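Local atomic coordinates of actin binding protein family protein (Entamoeba histolytica HM-1:IMSS, PDB entry 6K2F), a protein that probably binds ADP-bound actin monomers and inhibits actin polymerisation by sequestering them, this chain being its N-terminal ADF-homology domain. Residues Asn20-Gln25 and Ser43-Asp48; Leu65-Thr70 and Tyr78-Leu83. All blocks are in the same frame, centred on the assembly; numbering follows the deposited sequence.

Contact 1 (Asn20-Gln25 and Ser43-Asp48); sequences NGRFIQ and SDFDAD
Arg-22 leaves the backbone with CG anti to its N (chi1 -180°) and then bends at both chi2 and chi3, which curls the chain over Asp-48 and turns NE down onto that carboxylate. Asp-48 answers with CG beside its own backbone N, holding OD2 out to the arginine. The resulting salt bridge joins Arg-22 NE to Asp-48 OD2 at 2.8 Å, with an N-H...O angle of 159°. It uses the anti side of OD2 and lies close to the guanidinium plane, although the two flat groups are turned 67° apart. The arginine methylenes rest on the same acid, Arg-22 CG lying 3.8 Å from Asp-48 CB.

Phe-45 CA sits over one face of the Arg-22 guanidinium, toward its rim, while Arg-22 NH1 comes to the edge of the Phe-45 ring, 3.9 Å from Phe-45 CD1. The first turn of helix 45-49 is itself capped: Asp-44 is the N-cap, its OD1 accepting from Ala-47 N at 3.1 Å.

The other guanidinium nitrogens are engaged too, NH1 by Arg-67 O and Glu-69, NH2 by Thr-42 O, and Asp-48 OD1 takes a bond from Thr-42 OG1. With Arg-22 and Asp-48 both buried, this pairing ties the bulged start of strand 23-29 to the short helix through mutually compensating charges, which probably keeps Asp-48 ionised despite its burial.

Contact 2 (Leu65-Thr70 and Tyr78-Leu83); sequences LFRTET and YKWLLL
Phe-66 and Leu-81 form a hydrogen-bonded pair of the antiparallel strands 62-68 and 77-85 in the central mixed sheet of the ADF-homology fold. Phe-66 N to Leu-81 O is 2.9 Å and Leu-81 N to Phe-66 O is 2.7 Å. Their side chains lie side by side on one face of the sheet, where the Phe-66 ring packs against helix 45-49.

Packing is dense on the other face. Trp-80 lays its six-membered ring beneath Arg-67, whose CB sits 3.7 Å from the ring centroid and only 6° off the normal, a CH-pi contact. Extended through chi1 and chi2, the Arg-67 chain brings CD over the Tyr-78 ring for a second CH-pi contact. The bend at chi3 (54°) then sets the guanidinium above the same ring, Arg-67 CZ standing 4.4 Å from the Tyr-78 centroid as a cation-pi pair. Gly-21 O takes the arginine NE, and Asn-16 OD1 the indole NE1. Farther along this face, Leu-65 CD2 and Leu-82 CD1 are pressed to 3.4 Å, tighter than usual for two carbons.

Toward the corner at Glu-69 and Thr-70 the packing thins. These two residues are exposed, and Thr-70 CG2 merely brushes Lys-79 CG at 4.0 Å. The backbone still holds there through Lys-79 N to Thr-70 O. Thr-68 OG1 accepts from Thr-70 N in an ST turn and donates to Lys-79 O at 2.7 Å, approaching from above the carbonyl plane, while Thr-68 N binds the same oxygen in that plane.

In the fold
Contact 1 closes before contact 2 opens along the chain, and their centres lie 9 Å apart within one ADF-homology domain. Both reach the same mixed sheet: strand 23-29 of contact 1 neighbours strand 62-68 of contact 2, which in turn pairs with 77-85. Helix 45-49 precedes strand 62-68 in the chain, and its Phe-45 and Asp-48 reach Arg-22 of contact 1 and Phe-66 of contact 2. Two arginines give the polar links between the contacts, Arg-22 to Glu-69 and Arg-67 to Gly-21. Arg-22, at the edge between the two contacts, thus joins helix 45-49 to the corner after strand 62-68 within the N-terminal ADF-homology domain.

Contact 1 (Asn20-Gln25 and Ser43-Asp48)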
loop_
_atom_site.group_PDB
_atom_site.type_symbol
_atom_site.label_atom_id
_atom_site.label_comp_id
_atom_site.label_asym_id
_atom_site.label_seq_id
_atom_site.Cartn_x
_atom_site.Cartn_y
_atom_site.Cartn_z
ATOM N N ASN A 20 -6.529 -0.064 0.492
ATOM C CA ASN A 20 -5.686 -0.404 1.673
ATOM C C ASN A 20 -4.796 -1.616 1.381
ATOM O O ASN A 20 -4.425 -2.339 2.309
ATOM C CB ASN A 20 -6.505 -0.645 2.944
ATOM C CG ASN A 20 -7.528 -1.755 2.813
ATOM O OD1 ASN A 20 -7.729 -2.311 1.729
ATOM N ND2 ASN A 20 -8.191 -2.068 3.914
ATOM N N GLY A 21 -4.387 -1.764 0.142
ATOM C CA GLY A 21 -3.425 -2.782 -0.311
ATOM C C GLY A 21 -3.031 -2.438 -1.723
ATOM O O GLY A 21 -3.668 -1.533 -2.302
ATOM N N ARG A 22 -2.068 -3.152 -2.286
ATOM C CA ARG A 22 -1.555 -2.817 -3.627
ATOM C C ARG A 22 -1.974 -3.869 -4.651
ATOM O O ARG A 22 -2.345 -3.476 -5.771
ATOM C CB ARG A 22 -0.040 -2.646 -3.588
ATOM C CG ARG A 22 0.542 -2.289 -4.948
ATOM C CD ARG A 22 0.032 -0.975 -5.528
ATOM N NE ARG A 22 0.512 0.156 -4.757
ATOM C CZ ARG A 22 0.149 1.412 -4.939
ATOM N NH1 ARG A 22 -0.744 1.738 -5.859
ATOM N NH2 ARG A 22 0.655 2.357 -4.167
ATOM N N PHE A 23 -1.776 -5.157 -4.379
ATOM C CA PHE A 23 -2.105 -6.139 -5.425
ATOM C C PHE A 23 -2.544 -7.478 -4.853
ATOM O O PHE A 23 -2.270 -7.812 -3.712
ATOM C CB PHE A 23 -0.956 -6.271 -6.423
ATOM C CG PHE A 23 0.342 -6.869 -5.961
ATOM C CD1 PHE A 23 0.508 -8.233 -5.849
ATOM C CD2 PHE A 23 1.457 -6.063 -5.820
ATOM C CE1 PHE A 23 1.749 -8.765 -5.562
ATOM C CE2 PHE A 23 2.702 -6.603 -5.539
ATOM C CZ PHE A 23 2.844 -7.953 -5.406
ATOM N N ILE A 24 -3.225 -8.199 -5.728
ATOM C CA ILE A 24 -3.742 -9.564 -5.464
ATOM C C ILE A 24 -3.195 -10.458 -6.558
ATOM O O ILE A 24 -3.365 -10.144 -7.723
ATOM C CB ILE A 24 -5.275 -9.596 -5.449
ATOM C CG1 ILE A 24 -5.842 -8.626 -4.415
ATOM C CG2 ILE A 24 -5.753 -11.025 -5.239
ATOM C CD1 ILE A 24 -7.333 -8.335 -4.587
ATOM N N GLN A 25 -2.496 -11.507 -6.176
ATOM C CA GLN A 25 -2.053 -12.536 -7.135
ATOM C C GLN A 25 -3.140 -13.591 -7.152
ATOM O O GLN A 25 -3.641 -13.933 -6.045
ATOM C CB GLN A 25 -0.727 -13.162 -6.742
ATOM C CG GLN A 25 -0.208 -14.155 -7.777
ATOM C CD GLN A 25 1.139 -14.676 -7.355
ATOM O OE1 GLN A 25 1.428 -14.791 -6.170
ATOM N NE2 GLN A 25 1.960 -15.000 -8.329
ATOM N N SER A 43 2.426 3.483 -0.266
ATOM C CA SER A 43 1.815 4.616 -0.987
ATOM C C SER A 43 2.621 4.922 -2.264
ATOM O O SER A 43 2.251 5.895 -2.941
ATOM C CB SER A 43 1.738 5.802 -0.097
ATOM O OG SER A 43 3.038 6.239 0.232
ATOM N N ASP A 44 3.719 4.198 -2.537
ATOM C CA ASP A 44 4.638 4.453 -3.690
ATOM C C ASP A 44 4.381 3.422 -4.791
ATOM O O ASP A 44 4.904 2.302 -4.720
ATOM C CB ASP A 44 6.107 4.449 -3.251
ATOM C CG ASP A 44 7.103 4.901 -4.318
ATOM O OD1 ASP A 44 6.753 4.857 -5.534
ATOM O OD2 ASP A 44 8.219 5.305 -3.922
ATOM N N PHE A 45 3.568 3.794 -5.774
ATOM C CA PHE A 45 3.169 2.925 -6.906
ATOM C C PHE A 45 4.420 2.415 -7.623
ATOM O O PHE A 45 4.529 1.223 -7.919
ATOM C CB PHE A 45 2.275 3.723 -7.852
ATOM C CG PHE A 45 2.025 3.073 -9.186
ATOM C CD1 PHE A 45 1.007 2.153 -9.326
ATOM C CD2 PHE A 45 2.791 3.386 -10.294
ATOM C CE1 PHE A 45 0.730 1.580 -10.554
ATOM C CE2 PHE A 45 2.516 2.803 -11.520
ATOM C CZ PHE A 45 1.498 1.896 -11.646
ATOM N N ASP A 46 5.352 3.324 -7.902
ATOM C CA ASP A 46 6.554 2.993 -8.709
ATOM C C ASP A 46 7.375 1.910 -8.000
ATOM O O ASP A 46 7.717 0.901 -8.646
ATOM C CB ASP A 46 7.398 4.240 -8.955
ATOM C CG ASP A 46 6.756 5.240 -9.905
ATOM O OD1 ASP A 46 5.985 4.827 -10.795
ATOM O OD2 ASP A 46 7.022 6.433 -9.744
ATOM N N ALA A 47 7.677 2.108 -6.713
ATOM C CA ALA A 47 8.429 1.139 -5.887
ATOM C C ALA A 47 7.662 -0.183 -5.850
ATOM O O ALA A 47 8.268 -1.257 -5.993
ATOM C CB ALA A 47 8.613 1.679 -4.493
ATOM N N ASP A 48 6.345 -0.113 -5.689
ATOM C CA ASP A 48 5.545 -1.336 -5.474
ATOM C C ASP A 48 5.545 -2.206 -6.739
ATOM O O ASP A 48 5.347 -3.432 -6.617
ATOM C CB ASP A 48 4.120 -1.024 -5.017
ATOM C CG ASP A 48 3.987 -0.517 -3.585
ATOM O OD1 ASP A 48 5.027 -0.333 -2.867
ATOM O OD2 ASP A 48 2.816 -0.289 -3.190
#

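Contact 2 (Leu65-Thr70 and Tyr78-Leu83)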
loop_
_atom_site.group_PDB
_atom_site.type_symbol
_atom_site.label_atom_id
_atom_site.label_comp_id
_atom_site.label_asym_id
_atom_site.label_seq_id
_atom_site.Cartn_x
_atom_site.Cartn_y
_atom_site.Cartn_z
ATOM N N LEU A 65 -3.529 -8.515 -10.032
ATOM C CA LEU A 65 -4.401 -7.327 -10.083
ATOM C C LEU A 65 -3.696 -6.235 -9.294
ATOM O O LEU A 65 -3.573 -6.382 -8.080
ATOM C CB LEU A 65 -5.767 -7.672 -9.504
ATOM C CG LEU A 65 -6.443 -8.867 -10.150
ATOM C CD1 LEU A 65 -7.759 -9.169 -9.473
ATOM C CD2 LEU A 65 -6.629 -8.631 -11.630
ATOM N N PHE A 66 -3.168 -5.250 -9.996
ATOM C CA PHE A 66 -2.244 -4.255 -9.419
ATOM C C PHE A 66 -2.947 -2.892 -9.424
ATOM O O PHE A 66 -3.278 -2.340 -10.464
ATOM C CB PHE A 66 -0.944 -4.235 -10.207
ATOM C CG PHE A 66 0.168 -3.506 -9.508
ATOM C CD1 PHE A 66 0.223 -2.126 -9.564
ATOM C CD2 PHE A 66 1.164 -4.197 -8.834
ATOM C CE1 PHE A 66 1.250 -1.443 -8.942
ATOM C CE2 PHE A 66 2.167 -3.503 -8.170
ATOM C CZ PHE A 66 2.212 -2.133 -8.238
ATOM N N ARG A 67 -3.130 -2.343 -8.248
ATOM C CA ARG A 67 -3.893 -1.085 -8.069
ATOM C C ARG A 67 -3.033 0.114 -8.475
ATOM O O ARG A 67 -1.893 0.209 -8.024
ATOM C CB ARG A 67 -4.342 -0.958 -6.617
ATOM C CG ARG A 67 -5.299 0.201 -6.388
ATOM C CD ARG A 67 -5.737 0.343 -4.941
ATOM N NE ARG A 67 -4.601 0.425 -4.034
ATOM C CZ ARG A 67 -3.817 1.480 -3.856
ATOM N NH1 ARG A 67 -4.025 2.599 -4.530
ATOM N NH2 ARG A 67 -2.819 1.424 -2.992
ATOM N N THR A 68 -3.566 0.993 -9.313
ATOM C CA THR A 68 -2.884 2.251 -9.691
ATOM C C THR A 68 -3.186 3.321 -8.646
ATOM O O THR A 68 -3.935 3.068 -7.684
ATOM C CB THR A 68 -3.288 2.763 -11.080
ATOM O OG1 THR A 68 -4.586 3.360 -11.028
ATOM C CG2 THR A 68 -3.240 1.668 -12.122
ATOM N N GLU A 69 -2.678 4.544 -8.858
ATOM C CA GLU A 69 -2.992 5.726 -8.013
ATOM C C GLU A 69 -4.163 6.533 -8.576
ATOM O O GLU A 69 -4.501 7.566 -7.988
ATOM C CB GLU A 69 -1.757 6.616 -7.909
ATOM C CG GLU A 69 -0.649 6.008 -7.073
ATOM C CD GLU A 69 -1.097 5.625 -5.677
ATOM O OE1 GLU A 69 -1.627 6.494 -4.959
ATOM O OE2 GLU A 69 -0.985 4.448 -5.345
ATOM N N THR A 70 -4.737 6.100 -9.698
ATOM C CA THR A 70 -5.823 6.841 -10.372
ATOM C C THR A 70 -7.151 6.344 -9.803
ATOM O O THR A 70 -7.376 5.136 -9.792
ATOM C CB THR A 70 -5.714 6.710 -11.895
ATOM O OG1 THR A 70 -4.498 7.365 -12.262
ATOM C CG2 THR A 70 -6.876 7.350 -12.620
ATOM N N TYR A 78 -10.557 2.551 -7.523
ATOM C CA TYR A 78 -9.318 2.832 -8.281
ATOM C C TYR A 78 -9.381 2.164 -9.655
ATOM O O TYR A 78 -10.105 1.171 -9.857
ATOM C CB TYR A 78 -8.124 2.301 -7.500
ATOM C CG TYR A 78 -7.641 3.192 -6.388
ATOM C CD1 TYR A 78 -6.758 4.222 -6.666
ATOM C CD2 TYR A 78 -8.020 3.005 -5.067
ATOM C CE1 TYR A 78 -6.237 5.024 -5.670
ATOM C CE2 TYR A 78 -7.500 3.802 -4.055
ATOM C CZ TYR A 78 -6.618 4.826 -4.358
ATOM O OH TYR A 78 -6.069 5.653 -3.401
ATOM N N LYS A 79 -8.552 2.661 -10.568
ATOM C CA LYS A 79 -8.154 1.942 -11.800
ATOM C C LYS A 79 -7.031 0.954 -11.461
ATOM O O LYS A 79 -6.213 1.236 -10.585
ATOM C CB LYS A 79 -7.704 2.948 -12.853
ATOM C CG LYS A 79 -8.806 3.870 -13.355
ATOM C CD LYS A 79 -9.384 3.404 -14.634
ATOM C CE LYS A 79 -10.490 4.277 -15.187
ATOM N NZ LYS A 79 -11.055 3.642 -16.399
ATOM N N TRP A 80 -7.014 -0.186 -12.133
ATOM C CA TRP A 80 -6.060 -1.293 -11.886
ATOM C C TRP A 80 -5.324 -1.658 -13.177
ATOM O O TRP A 80 -5.780 -1.300 -14.271
ATOM C CB TRP A 80 -6.818 -2.510 -11.361
ATOM C CG TRP A 80 -7.464 -2.306 -10.025
ATOM C CD1 TRP A 80 -8.516 -1.494 -9.726
ATOM C CD2 TRP A 80 -7.061 -2.917 -8.793
ATOM N NE1 TRP A 80 -8.798 -1.562 -8.392
ATOM C CE2 TRP A 80 -7.929 -2.426 -7.789
ATOM C CE3 TRP A 80 -6.112 -3.881 -8.449
ATOM C CZ2 TRP A 80 -7.843 -2.855 -6.468
ATOM C CZ3 TRP A 80 -6.037 -4.310 -7.147
ATOM C CH2 TRP A 80 -6.882 -3.793 -6.167
ATOM N N LEU A 81 -4.208 -2.352 -13.009
ATOM C CA LEU A 81 -3.539 -3.096 -14.093
ATOM C C LEU A 81 -3.878 -4.569 -13.930
ATOM O O LEU A 81 -3.882 -5.075 -12.791
ATOM C CB LEU A 81 -2.022 -2.927 -14.011
ATOM C CG LEU A 81 -1.514 -1.511 -13.812
ATOM C CD1 LEU A 81 -0.011 -1.550 -13.607
ATOM C CD2 LEU A 81 -1.918 -0.632 -14.964
ATOM N N LEU A 82 -4.135 -5.231 -15.041
ATOM C CA LEU A 82 -4.192 -6.705 -15.059
ATOM C C LEU A 82 -2.857 -7.174 -15.622
ATOM O O LEU A 82 -2.592 -6.915 -16.803
ATOM C CB LEU A 82 -5.370 -7.176 -15.910
ATOM C CG LEU A 82 -5.423 -8.699 -16.094
ATOM C CD1 LEU A 82 -5.473 -9.427 -14.763
ATOM C CD2 LEU A 82 -6.603 -9.068 -16.971
ATOM N N LEU A 83 -2.023 -7.757 -14.773
ATOM C CA LEU A 83 -0.724 -8.320 -15.203
ATOM C C LEU A 83 -0.960 -9.808 -15.409
ATOM O O LEU A 83 -1.422 -10.460 -14.469
ATOM C CB LEU A 83 0.331 -8.069 -14.133
ATOM C CG LEU A 83 0.468 -6.623 -13.654
ATOM C CD1 LEU A 83 1.593 -6.518 -12.640
ATOM C CD2 LEU A 83 0.691 -5.663 -14.805
#